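Local coordinates for protein probable arabinosyltransferase B (Mycobacterium tuberculosis H37Rv, PDB 7BVF) that polymerises arabinose into the arabinan of cell-wall arabinogalactan, acting as a membrane-bound arabinosyltransferase, and binds the drug ethambutol, at residues Y648-G653 against Y733-S738; V727-T732 against S1054-R1059; A120-V125 against I132-R137. All blocks are in the same frame, centred on the assembly; numbering follows the deposited sequence.

Interaction 1. Residues Y648-G653 against Y733-S738; sequences YVSSYG and YSNGWS
Val-649 and Tyr-652 close on the ring of Tyr-733 and form the denser half of this contact. The branched carbon CB of Val-649 lies 3.8 Å from Tyr-733 CE2, the two side chains crossing at about a right angle. One methyl of the valine, CG2, comes near the hydroxyl, 4.1 Å from Tyr-733 OH. Tyr-652 meets the neighbouring ring carbon: its CD2 sits near the plane of the Tyr-733 ring, at the edge, 4.0 Å from Tyr-733 CD2. The Tyr-733 ring reaches both partners because its chi1 of -177° turns CG away from the backbone N. Within its own loop, Val-649 CA lies over one face of the Tyr-652 ring, near the rim. The loop 648-653, between helices 622-639 and 668-687 of the GT-C-type domain, thus packs against the N-terminal end of helix 735-741 in the C-terminal domain, with Ser-734 at the N-cap position. The looser half follows the first turn of that helix and is polar. Asn-735 ND2 donates to Ser-650 OG across 3.0 Å, but the N-H...O angle of 121° makes the bond weak. A second weak bond reaches Ser-650 OG from Asn-296 N, so this oxygen, on a buried residue, has two weak bonds. Towards Tyr-648 the contact is less enclosed: Val-649 and Tyr-648 are both partly exposed, and Val-649 CG1 lies over one face of the Tyr-648 ring, near its rim.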
ATOM      1  N   TYR A 648     -22.501   3.833  -5.041  1.00 18.21           N
ATOM      2  CA  TYR A 648     -22.701   4.876  -6.041  1.00 18.21           C
ATOM      3  C   TYR A 648     -23.821   5.867  -5.734  1.00 18.21           C
ATOM      4  O   TYR A 648     -23.544   7.049  -5.518  1.00 18.21           O
ATOM      5  CB  TYR A 648     -22.943   4.178  -7.385  1.00 18.21           C
ATOM      6  CG  TYR A 648     -23.397   5.034  -8.540  1.00 18.21           C
ATOM      7  CD1 TYR A 648     -22.721   6.190  -8.889  1.00 18.21           C
ATOM      8  CD2 TYR A 648     -24.488   4.659  -9.307  1.00 18.21           C
ATOM      9  CE1 TYR A 648     -23.136   6.958  -9.950  1.00 18.21           C
ATOM     10  CE2 TYR A 648     -24.907   5.417 -10.366  1.00 18.21           C
ATOM     11  CZ  TYR A 648     -24.229   6.566 -10.686  1.00 18.21           C
ATOM     12  OH  TYR A 648     -24.646   7.328 -11.750  1.00 18.21           O
ATOM     13  N   VAL A 649     -25.072   5.421  -5.671  1.00 17.99           N
ATOM     14  CA  VAL A 649     -26.193   6.318  -5.412  1.00 17.99           C
ATOM     15  C   VAL A 649     -26.887   5.991  -4.102  1.00 17.99           C
ATOM     16  O   VAL A 649     -27.938   6.563  -3.801  1.00 17.99           O
ATOM     17  CB  VAL A 649     -27.204   6.320  -6.569  1.00 17.99           C
ATOM     18  CG1 VAL A 649     -26.686   7.136  -7.722  1.00 17.99           C
ATOM     19  CG2 VAL A 649     -27.501   4.907  -7.015  1.00 17.99           C
ATOM     20  N   SER A 650     -26.332   5.079  -3.318  1.00 18.80           N
ATOM     21  CA  SER A 650     -26.854   4.774  -1.999  1.00 18.80           C
ATOM     22  C   SER A 650     -26.306   5.710  -0.938  1.00 18.80           C
ATOM     23  O   SER A 650     -26.747   5.650   0.211  1.00 18.80           O
ATOM     24  CB  SER A 650     -26.527   3.328  -1.633  1.00 18.80           C
ATOM     25  OG  SER A 650     -27.128   2.431  -2.546  1.00 18.80           O
ATOM     26  N   SER A 651     -25.362   6.572  -1.303  1.00 18.77           N
ATOM     27  CA  SER A 651     -24.726   7.499  -0.385  1.00 18.77           C
ATOM     28  C   SER A 651     -25.340   8.888  -0.436  1.00 18.77           C
ATOM     29  O   SER A 651     -24.790   9.818   0.157  1.00 18.77           O
ATOM     30  CB  SER A 651     -23.235   7.588  -0.693  1.00 18.77           C
ATOM     31  OG  SER A 651     -23.026   8.042  -2.015  1.00 18.77           O
ATOM     32  N   TYR A 652     -26.457   9.053  -1.133  1.00 17.52           N
ATOM     33  CA  TYR A 652     -27.095  10.357  -1.272  1.00 17.52           C
ATOM     34  C   TYR A 652     -27.884  10.652  -0.007  1.00 17.52           C
ATOM     35  O   TYR A 652     -29.017  10.197   0.149  1.00 17.52           O
ATOM     36  CB  TYR A 652     -28.007  10.388  -2.491  1.00 17.52           C
ATOM     37  CG  TYR A 652     -27.300  10.535  -3.814  1.00 17.52           C
ATOM     38  CD1 TYR A 652     -25.936  10.343  -3.925  1.00 17.52           C
ATOM     39  CD2 TYR A 652     -28.007  10.863  -4.957  1.00 17.52           C
ATOM     40  CE1 TYR A 652     -25.297  10.471  -5.133  1.00 17.52           C
ATOM     41  CE2 TYR A 652     -27.379  10.994  -6.168  1.00 17.52           C
ATOM     42  CZ  TYR A 652     -26.024  10.797  -6.251  1.00 17.52           C
ATOM     43  OH  TYR A 652     -25.389  10.926  -7.460  1.00 17.52           O
ATOM     44  N   GLY A 653     -27.292  11.419   0.902  1.00 18.02           N
ATOM     45  CA  GLY A 653     -27.990  11.940   2.056  1.00 18.02           C
ATOM     46  C   GLY A 653     -27.577  11.342   3.382  1.00 18.02           C
ATOM     47  O   GLY A 653     -27.891  11.926   4.425  1.00 18.02           O
ATOM     48  N   TYR A 733     -33.432  12.694  -5.885  1.00 19.20           N
ATOM     49  CA  TYR A 733     -33.243  11.255  -6.003  1.00 19.20           C
ATOM     50  C   TYR A 733     -32.817  10.615  -4.687  1.00 19.20           C
ATOM     51  O   TYR A 733     -31.913  11.107  -4.009  1.00 19.20           O
ATOM     52  CB  TYR A 733     -32.207  10.947  -7.081  1.00 19.20           C
ATOM     53  CG  TYR A 733     -32.013   9.473  -7.320  1.00 19.20           C
ATOM     54  CD1 TYR A 733     -32.890   8.763  -8.117  1.00 19.20           C
ATOM     55  CD2 TYR A 733     -30.957   8.789  -6.741  1.00 19.20           C
ATOM     56  CE1 TYR A 733     -32.719   7.419  -8.335  1.00 19.20           C
ATOM     57  CE2 TYR A 733     -30.780   7.444  -6.954  1.00 19.20           C
ATOM     58  CZ  TYR A 733     -31.666   6.764  -7.751  1.00 19.20           C
ATOM     59  OH  TYR A 733     -31.497   5.421  -7.968  1.00 19.20           O
ATOM     60  N   SER A 734     -33.478   9.512  -4.340  1.00 19.20           N
ATOM     61  CA  SER A 734     -33.023   8.587  -3.313  1.00 19.20           C
ATOM     62  C   SER A 734     -33.473   7.193  -3.716  1.00 19.20           C
ATOM     63  O   SER A 734     -34.349   7.030  -4.567  1.00 19.20           O
ATOM     64  CB  SER A 734     -33.558   8.949  -1.927  1.00 19.20           C
ATOM     65  OG  SER A 734     -34.953   9.172  -1.958  1.00 19.20           O
ATOM     66  N   ASN A 735     -32.860   6.181  -3.099  1.00 19.55           N
ATOM     67  CA  ASN A 735     -33.164   4.796  -3.453  1.00 19.55           C
ATOM     68  C   ASN A 735     -34.613   4.447  -3.140  1.00 19.55           C
ATOM     69  O   ASN A 735     -35.338   3.924  -3.995  1.00 19.55           O
ATOM     70  CB  ASN A 735     -32.221   3.848  -2.716  1.00 19.55           C
ATOM     71  CG  ASN A 735     -31.087   3.365  -3.584  1.00 19.55           C
ATOM     72  OD1 ASN A 735     -31.128   3.492  -4.805  1.00 19.55           O
ATOM     73  ND2 ASN A 735     -30.065   2.803  -2.959  1.00 19.55           N
ATOM     74  N   GLY A 736     -35.051   4.724  -1.914  1.00 18.73           N
ATOM     75  CA  GLY A 736     -36.389   4.335  -1.509  1.00 18.73           C
ATOM     76  C   GLY A 736     -37.485   5.068  -2.247  1.00 18.73           C
ATOM     77  O   GLY A 736     -38.556   4.507  -2.485  1.00 18.73           O
ATOM     78  N   TRP A 737     -37.246   6.325  -2.614  1.00 21.16           N
ATOM     79  CA  TRP A 737     -38.246   7.082  -3.354  1.00 21.16           C
ATOM     80  C   TRP A 737     -38.295   6.646  -4.811  1.00 21.16           C
ATOM     81  O   TRP A 737     -39.378   6.544  -5.394  1.00 21.16           O
ATOM     82  CB  TRP A 737     -37.951   8.578  -3.233  1.00 21.16           C
ATOM     83  CG  TRP A 737     -38.893   9.500  -3.958  1.00 21.16           C
ATOM     84  CD1 TRP A 737     -38.546  10.568  -4.727  1.00 21.16           C
ATOM     85  CD2 TRP A 737     -40.328   9.460  -3.956  1.00 21.16           C
ATOM     86  NE1 TRP A 737     -39.667  11.186  -5.217  1.00 21.16           N
ATOM     87  CE2 TRP A 737     -40.774  10.525  -4.757  1.00 21.16           C
ATOM     88  CE3 TRP A 737     -41.277   8.625  -3.362  1.00 21.16           C
ATOM     89  CZ2 TRP A 737     -42.122  10.774  -4.981  1.00 21.16           C
ATOM     90  CZ3 TRP A 737     -42.614   8.874  -3.587  1.00 21.16           C
ATOM     91  CH2 TRP A 737     -43.023   9.940  -4.387  1.00 21.16           C
ATOM     92  N   SER A 738     -37.138   6.350  -5.402  1.00 21.66           N
ATOM     93  CA  SER A 738     -37.103   5.884  -6.783  1.00 21.66           C
ATOM     94  C   SER A 738     -37.746   4.514  -6.931  1.00 21.66           C
ATOM     95  O   SER A 738     -38.450   4.258  -7.916  1.00 21.66           O
ATOM     96  CB  SER A 738     -35.667   5.837  -7.282  1.00 21.66           C
ATOM     97  OG  SER A 738     -35.615   5.282  -8.580  1.00 21.66           O
TER

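Interaction 2. Residues V727-T732 against S1054-R1059; sequences VRQYPT and SRDWAR
Pro-731, Thr-732 and Gln-729 make a surface contact with Arg-1055 and Asp-1056, joining the linker between helices 706-727 and 735-741 to a hairpin loop of the C-terminal domain. That loop connects the antiparallel neighbours 1046-1053 and 1063-1067 of a mixed sheet, and it includes a type I beta turn from Asp-1056 to Arg-1059, with Arg-1059 N hydrogen-bonded to Asp-1056 O. The linker itself is kinked: Gln-729 has left-handed backbone angles, and the peptide bond before Pro-731 is cis. The apolar part is built by Thr-732 and the stem of Arg-1055, which slide past each other in opposite directions. The methyl CG2 of Thr-732 lies 4.0 Å from Arg-1055 CB, at the base of the arginine, while Thr-732 CB approaches the edge of the guanidinium, 4.1 Å from NH1 of Arg-1055. An extended chain from CG to NE carries that guanidinium along the linker to the proline. Pro-731 crosses the arginine at about a right angle, and its CD lies over one face of the guanidinium while standing 4.1 Å from Arg-1055 CD. The polar part centres on the carboxylate of Asp-1056, approached by the amide of Gln-729, whose chain bends at chi2 (-91°). The hydrogen bond from Gln-729 NE2 to Asp-1056 OD2 is modelled too short for its geometry to be relied on. Gln-729 and Arg-1059 also both touch Tyr-652. The guanidinium of Arg-1059 adds a long salt bridge within the turn, its NE 3.8 Å from Asp-1056 OD2.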
ATOM      1  N   VAL A 727     -35.395  10.943   4.134  1.00 16.55           N
ATOM      2  CA  VAL A 727     -36.160  12.073   4.663  1.00 16.55           C
ATOM      3  C   VAL A 727     -35.586  13.388   4.156  1.00 16.55           C
ATOM      4  O   VAL A 727     -36.259  14.153   3.459  1.00 16.55           O
ATOM      5  CB  VAL A 727     -36.196  12.026   6.198  1.00 16.55           C
ATOM      6  CG1 VAL A 727     -36.665  13.350   6.749  1.00 16.55           C
ATOM      7  CG2 VAL A 727     -37.108  10.915   6.659  1.00 16.55           C
ATOM      8  N   ARG A 728     -34.336  13.677   4.503  1.00 18.39           N
ATOM      9  CA  ARG A 728     -33.663  14.791   3.864  1.00 18.39           C
ATOM     10  C   ARG A 728     -33.262  14.384   2.455  1.00 18.39           C
ATOM     11  O   ARG A 728     -33.006  13.212   2.179  1.00 18.39           O
ATOM     12  CB  ARG A 728     -32.455  15.236   4.684  1.00 18.39           C
ATOM     13  CG  ARG A 728     -31.217  14.381   4.552  1.00 18.39           C
ATOM     14  CD  ARG A 728     -30.217  14.753   5.635  1.00 18.39           C
ATOM     15  NE  ARG A 728     -28.844  14.422   5.275  1.00 18.39           N
ATOM     16  CZ  ARG A 728     -27.774  14.953   5.859  1.00 18.39           C
ATOM     17  NH1 ARG A 728     -27.920  15.839   6.831  1.00 18.39           N
ATOM     18  NH2 ARG A 728     -26.557  14.600   5.470  1.00 18.39           N
ATOM     19  N   GLN A 729     -33.209  15.332   1.557  1.00 19.16           N
ATOM     20  CA  GLN A 729     -32.805  14.867   0.217  1.00 19.16           C
ATOM     21  C   GLN A 729     -33.971  14.239  -0.506  1.00 19.16           C
ATOM     22  O   GLN A 729     -33.788  13.260  -1.094  1.00 19.16           O
ATOM     23  CB  GLN A 729     -31.734  13.818   0.416  1.00 19.16           C
ATOM     24  CG  GLN A 729     -30.502  14.075  -0.415  1.00 19.16           C
ATOM     25  CD  GLN A 729     -30.683  13.373  -1.711  1.00 19.16           C
ATOM     26  OE1 GLN A 729     -31.475  12.479  -1.793  1.00 19.16           O
ATOM     27  NE2 GLN A 729     -29.930  13.771  -2.704  1.00 19.16           N
ATOM     28  N   TYR A 730     -35.113  14.876  -0.418  1.00 19.72           N
ATOM     29  CA  TYR A 730     -36.386  14.490  -1.042  1.00 19.72           C
ATOM     30  C   TYR A 730     -37.052  15.812  -1.372  1.00 19.72           C
ATOM     31  O   TYR A 730     -37.178  16.493  -0.398  1.00 19.72           O
ATOM     32  CB  TYR A 730     -37.313  13.891   0.007  1.00 19.72           C
ATOM     33  CG  TYR A 730     -38.750  13.908  -0.408  1.00 19.72           C
ATOM     34  CD1 TYR A 730     -39.351  12.801  -0.916  1.00 19.72           C
ATOM     35  CD2 TYR A 730     -39.519  15.026  -0.276  1.00 19.72           C
ATOM     36  CE1 TYR A 730     -40.652  12.833  -1.346  1.00 19.72           C
ATOM     37  CE2 TYR A 730     -40.816  15.088  -0.714  1.00 19.72           C
ATOM     38  CZ  TYR A 730     -41.370  13.983  -1.264  1.00 19.72           C
ATOM     39  OH  TYR A 730     -42.631  14.061  -1.677  1.00 19.72           O
ATOM     40  N   PRO A 731     -37.532  16.187  -2.588  1.00 19.00           N
ATOM     41  CA  PRO A 731     -38.153  15.336  -3.555  1.00 19.00           C
ATOM     42  C   PRO A 731     -37.155  14.905  -4.603  1.00 19.00           C
ATOM     43  O   PRO A 731     -37.575  14.348  -5.472  1.00 19.00           O
ATOM     44  CB  PRO A 731     -39.054  16.230  -4.361  1.00 19.00           C
ATOM     45  CG  PRO A 731     -39.060  17.457  -3.597  1.00 19.00           C
ATOM     46  CD  PRO A 731     -37.666  17.519  -3.063  1.00 19.00           C
ATOM     47  N   THR A 732     -35.864  14.992  -4.337  1.00 18.80           N
ATOM     48  CA  THR A 732     -34.800  14.646  -5.306  1.00 18.80           C
ATOM     49  C   THR A 732     -34.491  13.150  -5.264  1.00 18.80           C
ATOM     50  O   THR A 732     -35.171  12.442  -4.657  1.00 18.80           O
ATOM     51  CB  THR A 732     -33.710  15.726  -5.374  1.00 18.80           C
ATOM     52  OG1 THR A 732     -32.570  15.269  -6.077  1.00 18.80           O
ATOM     53  CG2 THR A 732     -33.227  16.263  -4.051  1.00 18.80           C
ATOM     54  N   SER A1054     -31.146  17.984  -9.816  1.00 20.02           N
ATOM     55  CA  SER A1054     -32.310  18.863  -9.796  1.00 20.02           C
ATOM     56  C   SER A1054     -32.338  19.775  -8.578  1.00 20.02           C
ATOM     57  O   SER A1054     -32.845  20.896  -8.668  1.00 20.02           O
ATOM     58  CB  SER A1054     -33.591  18.045  -9.861  1.00 20.02           C
ATOM     59  OG  SER A1054     -34.668  18.851 -10.297  1.00 20.02           O
ATOM     60  N   ARG A1055     -31.838  19.321  -7.429  1.00 20.45           N
ATOM     61  CA  ARG A1055     -31.749  20.202  -6.271  1.00 20.45           C
ATOM     62  C   ARG A1055     -30.495  20.014  -5.434  1.00 20.45           C
ATOM     63  O   ARG A1055     -30.366  20.680  -4.405  1.00 20.45           O
ATOM     64  CB  ARG A1055     -32.976  20.035  -5.367  1.00 20.45           C
ATOM     65  CG  ARG A1055     -34.223  20.720  -5.878  1.00 20.45           C
ATOM     66  CD  ARG A1055     -35.462  20.169  -5.209  1.00 20.45           C
ATOM     67  NE  ARG A1055     -36.650  20.339  -6.037  1.00 20.45           N
ATOM     68  CZ  ARG A1055     -37.057  19.458  -6.944  1.00 20.45           C
ATOM     69  NH1 ARG A1055     -36.369  18.344  -7.144  1.00 20.45           N
ATOM     70  NH2 ARG A1055     -38.152  19.691  -7.654  1.00 20.45           N
ATOM     71  N   ASP A1056     -29.575  19.135  -5.825  1.00 22.33           N
ATOM     72  CA  ASP A1056     -28.290  18.989  -5.144  1.00 22.33           C
ATOM     73  C   ASP A1056     -27.236  19.720  -5.966  1.00 22.33           C
ATOM     74  O   ASP A1056     -26.439  19.120  -6.685  1.00 22.33           O
ATOM     75  CB  ASP A1056     -27.937  17.520  -4.956  1.00 22.33           C
ATOM     76  CG  ASP A1056     -28.801  16.844  -3.923  1.00 22.33           C
ATOM     77  OD1 ASP A1056     -29.266  17.534  -2.996  1.00 22.33           O
ATOM     78  OD2 ASP A1056     -29.010  15.617  -4.030  1.00 22.33           O
ATOM     79  N   TRP A1057     -27.234  21.047  -5.848  1.00 20.81           N
ATOM     80  CA  TRP A1057     -26.346  21.857  -6.671  1.00 20.81           C
ATOM     81  C   TRP A1057     -24.877  21.644  -6.333  1.00 20.81           C
ATOM     82  O   TRP A1057     -24.017  21.964  -7.157  1.00 20.81           O
ATOM     83  CB  TRP A1057     -26.697  23.338  -6.529  1.00 20.81           C
ATOM     84  CG  TRP A1057     -28.140  23.671  -6.784  1.00 20.81           C
ATOM     85  CD1 TRP A1057     -28.976  24.349  -5.952  1.00 20.81           C
ATOM     86  CD2 TRP A1057     -28.910  23.361  -7.954  1.00 20.81           C
ATOM     87  NE1 TRP A1057     -30.216  24.475  -6.522  1.00 20.81           N
ATOM     88  CE2 TRP A1057     -30.202  23.877  -7.752  1.00 20.81           C
ATOM     89  CE3 TRP A1057     -28.634  22.693  -9.149  1.00 20.81           C
ATOM     90  CZ2 TRP A1057     -31.212  23.746  -8.697  1.00 20.81           C
ATOM     91  CZ3 TRP A1057     -29.637  22.572 -10.085  1.00 20.81           C
ATOM     92  CH2 TRP A1057     -30.909  23.091  -9.854  1.00 20.81           C
ATOM     93  N   ALA A1058     -24.561  21.107  -5.157  1.00 23.62           N
ATOM     94  CA  ALA A1058     -23.178  20.912  -4.741  1.00 23.62           C
ATOM     95  C   ALA A1058     -22.762  19.447  -4.762  1.00 23.62           C
ATOM     96  O   ALA A1058     -21.768  19.083  -4.129  1.00 23.62           O
ATOM     97  CB  ALA A1058     -22.953  21.500  -3.350  1.00 23.62           C
ATOM     98  N   ARG A1059     -23.493  18.600  -5.481  1.00 22.09           N
ATOM     99  CA  ARG A1059     -23.200  17.178  -5.558  1.00 22.09           C
ATOM    100  C   ARG A1059     -22.812  16.804  -6.981  1.00 22.09           C
ATOM    101  O   ARG A1059     -23.397  17.303  -7.946  1.00 22.09           O
ATOM    102  CB  ARG A1059     -24.395  16.341  -5.109  1.00 22.09           C
ATOM    103  CG  ARG A1059     -24.054  14.899  -4.803  1.00 22.09           C
ATOM    104  CD  ARG A1059     -25.261  14.143  -4.291  1.00 22.09           C
ATOM    105  NE  ARG A1059     -25.568  14.446  -2.898  1.00 22.09           N
ATOM    106  CZ  ARG A1059     -24.941  13.902  -1.862  1.00 22.09           C
ATOM    107  NH1 ARG A1059     -23.963  13.033  -2.061  1.00 22.09           N
ATOM    108  NH2 ARG A1059     -25.288  14.230  -0.627  1.00 22.09           N
TER

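Interaction 3. Residues A120-V125 against I132-R137; sequences AQRVDV and ILSVPR
A classic beta bulge interrupts the pairing at one end of this contact: Ile-132 and Leu-133 both face Val-125, whose carbonyl oxygen accepts from two successive amides. The bond from Leu-133 N to Val-125 O is the straighter, 3.0 Å long at 170° and in the carbonyl plane; the one from Ile-132 N is weak and bent to 121°. Val-125 N returns a bond to Leu-133 O. Beyond the bulge the strands regain regular antiparallel order. Val-123 and Val-135 form a hydrogen-bonded pair with both amides used, Val-123 N reaching Val-135 O in 2.9 Å and Val-135 N reaching Val-123 O in 2.9 Å. Val-123, Val-125, Leu-133 and Val-135 point to one face of the sheet, where Val-140 of helix 137-140 touches both Val-123 and Val-135. Asp-124 and Ser-134, a non-hydrogen-bonded pair, point to the other face, with Asp-124 CB 3.7 Å from Ser-134 CB. The side chain of Arg-122 leaves with CG between the backbone N and the carbonyl carbon (chi1 61°) and runs extended, its CD 3.9 Å from Ser-134 OG. The guanidinium departs from the hairpin, and NH2 is hydrogen-bonded to the backbone of another protein chain. At the far end Pro-136 takes the N-cap position of helix 137-140, and Arg-137 runs back fully extended beside the loop before the strand, so that Ala-120 CA lies 4.3 Å from NH1 at the edge of the Arg-137 guanidinium. Strands 122-126 and 131-136 together make a two-stranded antiparallel beta hairpin of the concanavalin-like domain.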
ATOM      1  N   ALA A 120       3.523  12.149 -51.458  1.00 56.65           N
ATOM      2  CA  ALA A 120       4.006  12.811 -52.667  1.00 56.65           C
ATOM      3  C   ALA A 120       5.418  12.404 -53.067  1.00 56.65           C
ATOM      4  O   ALA A 120       5.864  12.781 -54.154  1.00 56.65           O
ATOM      5  CB  ALA A 120       3.946  14.326 -52.486  1.00 56.65           C
ATOM      6  N   GLN A 121       6.130  11.653 -52.230  1.00 57.97           N
ATOM      7  CA  GLN A 121       7.465  11.193 -52.568  1.00 57.97           C
ATOM      8  C   GLN A 121       7.594   9.678 -52.633  1.00 57.97           C
ATOM      9  O   GLN A 121       8.539   9.188 -53.261  1.00 57.97           O
ATOM     10  CB  GLN A 121       8.485  11.743 -51.555  1.00 57.97           C
ATOM     11  CG  GLN A 121       9.945  11.476 -51.895  1.00 57.97           C
ATOM     12  CD  GLN A 121      10.405  12.229 -53.128  1.00 57.97           C
ATOM     13  OE1 GLN A 121      10.075  13.399 -53.312  1.00 57.97           O
ATOM     14  NE2 GLN A 121      11.169  11.557 -53.981  1.00 57.97           N
ATOM     15  N   ARG A 122       6.662   8.926 -52.052  1.00 48.41           N
ATOM     16  CA  ARG A 122       6.843   7.484 -51.968  1.00 48.41           C
ATOM     17  C   ARG A 122       5.533   6.811 -51.586  1.00 48.41           C
ATOM     18  O   ARG A 122       4.688   7.403 -50.906  1.00 48.41           O
ATOM     19  CB  ARG A 122       7.925   7.128 -50.945  1.00 48.41           C
ATOM     20  CG  ARG A 122       7.587   7.580 -49.544  1.00 48.41           C
ATOM     21  CD  ARG A 122       8.740   7.366 -48.588  1.00 48.41           C
ATOM     22  NE  ARG A 122       8.406   7.824 -47.243  1.00 48.41           N
ATOM     23  CZ  ARG A 122       8.527   9.081 -46.830  1.00 48.41           C
ATOM     24  NH1 ARG A 122       8.979  10.014 -47.656  1.00 48.41           N
ATOM     25  NH2 ARG A 122       8.196   9.408 -45.590  1.00 48.41           N
ATOM     26  N   VAL A 123       5.390   5.560 -52.025  1.00 41.61           N
ATOM     27  CA  VAL A 123       4.318   4.676 -51.588  1.00 41.61           C
ATOM     28  C   VAL A 123       4.853   3.833 -50.443  1.00 41.61           C
ATOM     29  O   VAL A 123       6.013   3.414 -50.464  1.00 41.61           O
ATOM     30  CB  VAL A 123       3.835   3.790 -52.749  1.00 41.61           C
ATOM     31  CG1 VAL A 123       2.662   2.941 -52.319  1.00 41.61           C
ATOM     32  CG2 VAL A 123       3.475   4.639 -53.948  1.00 41.61           C
ATOM     33  N   ASP A 124       4.030   3.592 -49.429  1.00 38.41           N
ATOM     34  CA  ASP A 124       4.479   2.743 -48.338  1.00 38.41           C
ATOM     35  C   ASP A 124       3.300   2.129 -47.599  1.00 38.41           C
ATOM     36  O   ASP A 124       2.316   2.810 -47.278  1.00 38.41           O
ATOM     37  CB  ASP A 124       5.389   3.502 -47.367  1.00 38.41           C
ATOM     38  CG  ASP A 124       4.825   4.832 -46.968  1.00 38.41           C
ATOM     39  OD1 ASP A 124       3.833   5.247 -47.591  1.00 38.41           O
ATOM     40  OD2 ASP A 124       5.368   5.461 -46.036  1.00 38.41           O
ATOM     41  N   VAL A 125       3.432   0.830 -47.346  1.00 31.98           N
ATOM     42  CA  VAL A 125       2.508   0.066 -46.521  1.00 31.98           C
ATOM     43  C   VAL A 125       3.065   0.029 -45.107  1.00 31.98           C
ATOM     44  O   VAL A 125       4.184  -0.454 -44.885  1.00 31.98           O
ATOM     45  CB  VAL A 125       2.320  -1.356 -47.066  1.00 31.98           C
ATOM     46  CG1 VAL A 125       1.272  -2.082 -46.261  1.00 31.98           C
ATOM     47  CG2 VAL A 125       1.954  -1.319 -48.532  1.00 31.98           C
ATOM     48  N   ILE A 132       6.200  -1.694 -43.044  1.00 32.82           N
ATOM     49  CA  ILE A 132       6.300  -3.017 -43.643  1.00 32.82           C
ATOM     50  C   ILE A 132       6.992  -2.937 -44.995  1.00 32.82           C
ATOM     51  O   ILE A 132       7.903  -3.718 -45.288  1.00 32.82           O
ATOM     52  CB  ILE A 132       4.910  -3.660 -43.751  1.00 32.82           C
ATOM     53  CG1 ILE A 132       4.451  -4.144 -42.385  1.00 32.82           C
ATOM     54  CG2 ILE A 132       4.930  -4.813 -44.704  1.00 32.82           C
ATOM     55  CD1 ILE A 132       3.046  -4.619 -42.392  1.00 32.82           C
ATOM     56  N   LEU A 133       6.589  -1.989 -45.836  1.00 37.93           N
ATOM     57  CA  LEU A 133       7.274  -1.826 -47.112  1.00 37.93           C
ATOM     58  C   LEU A 133       7.205  -0.370 -47.544  1.00 37.93           C
ATOM     59  O   LEU A 133       6.272   0.350 -47.189  1.00 37.93           O
ATOM     60  CB  LEU A 133       6.678  -2.731 -48.196  1.00 37.93           C
ATOM     61  CG  LEU A 133       7.561  -2.994 -49.417  1.00 37.93           C
ATOM     62  CD1 LEU A 133       8.974  -3.337 -48.993  1.00 37.93           C
ATOM     63  CD2 LEU A 133       6.992  -4.089 -50.285  1.00 37.93           C
ATOM     64  N   SER A 134       8.202   0.053 -48.317  1.00 41.93           N
ATOM     65  CA  SER A 134       8.254   1.412 -48.837  1.00 41.93           C
ATOM     66  C   SER A 134       9.011   1.407 -50.156  1.00 41.93           C
ATOM     67  O   SER A 134      10.081   0.800 -50.253  1.00 41.93           O
ATOM     68  CB  SER A 134       8.927   2.363 -47.844  1.00 41.93           C
ATOM     69  OG  SER A 134       9.404   3.524 -48.497  1.00 41.93           O
ATOM     70  N   VAL A 135       8.454   2.075 -51.160  1.00 47.39           N
ATOM     71  CA  VAL A 135       9.036   2.139 -52.498  1.00 47.39           C
ATOM     72  C   VAL A 135       8.858   3.549 -53.053  1.00 47.39           C
ATOM     73  O   VAL A 135       7.761   4.118 -52.949  1.00 47.39           O
ATOM     74  CB  VAL A 135       8.404   1.093 -53.429  1.00 47.39           C
ATOM     75  CG1 VAL A 135       8.808   1.340 -54.864  1.00 47.39           C
ATOM     76  CG2 VAL A 135       8.813  -0.300 -53.016  1.00 47.39           C
ATOM     77  N   PRO A 136       9.896   4.152 -53.634  1.00 54.11           N
ATOM     78  CA  PRO A 136       9.727   5.463 -54.273  1.00 54.11           C
ATOM     79  C   PRO A 136       8.629   5.440 -55.325  1.00 54.11           C
ATOM     80  O   PRO A 136       8.418   4.443 -56.019  1.00 54.11           O
ATOM     81  CB  PRO A 136      11.099   5.734 -54.903  1.00 54.11           C
ATOM     82  CG  PRO A 136      11.830   4.424 -54.859  1.00 54.11           C
ATOM     83  CD  PRO A 136      11.296   3.704 -53.671  1.00 54.11           C
ATOM     84  N   ARG A 137       7.925   6.568 -55.441  1.00 59.49           N
ATOM     85  CA  ARG A 137       6.715   6.607 -56.253  1.00 59.49           C
ATOM     86  C   ARG A 137       7.021   6.566 -57.743  1.00 59.49           C
ATOM     87  O   ARG A 137       6.241   5.997 -58.517  1.00 59.49           O
ATOM     88  CB  ARG A 137       5.897   7.850 -55.916  1.00 59.49           C
ATOM     89  CG  ARG A 137       4.546   7.877 -56.595  1.00 59.49           C
ATOM     90  CD  ARG A 137       3.713   9.059 -56.151  1.00 59.49           C
ATOM     91  NE  ARG A 137       2.444   9.106 -56.869  1.00 59.49           N
ATOM     92  CZ  ARG A 137       1.520  10.039 -56.684  1.00 59.49           C
ATOM     93  NH1 ARG A 137       1.722  11.005 -55.799  1.00 59.49           N
ATOM     94  NH2 ARG A 137       0.393  10.005 -57.381  1.00 59.49           N
TER

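In the fold
Interaction 3 comes first along the chain and closes on itself, a local hairpin in the concanavalin-like domain. Its centre lies about 60 Å from that of interaction 1 and about 62 Å from that of interaction 2, and it touches neither. Interactions 1 and 2 have centres only about 10 Å apart, and their segments alternate in sequence: 648-653, 727-732, 733-738, 1054-1059. The linker after helix 706-727 and the start of helix 735-741 supply one side of each contact. Arg-728 NE is probably hydrogen-bonded to Gly-653 O, and Tyr-652 packs on Arg-1059. Interactions 1 and 2 together join a loop between helices predicted to cross the membrane to the C-terminal domain, while interaction 3 belongs to a remote part of the fold.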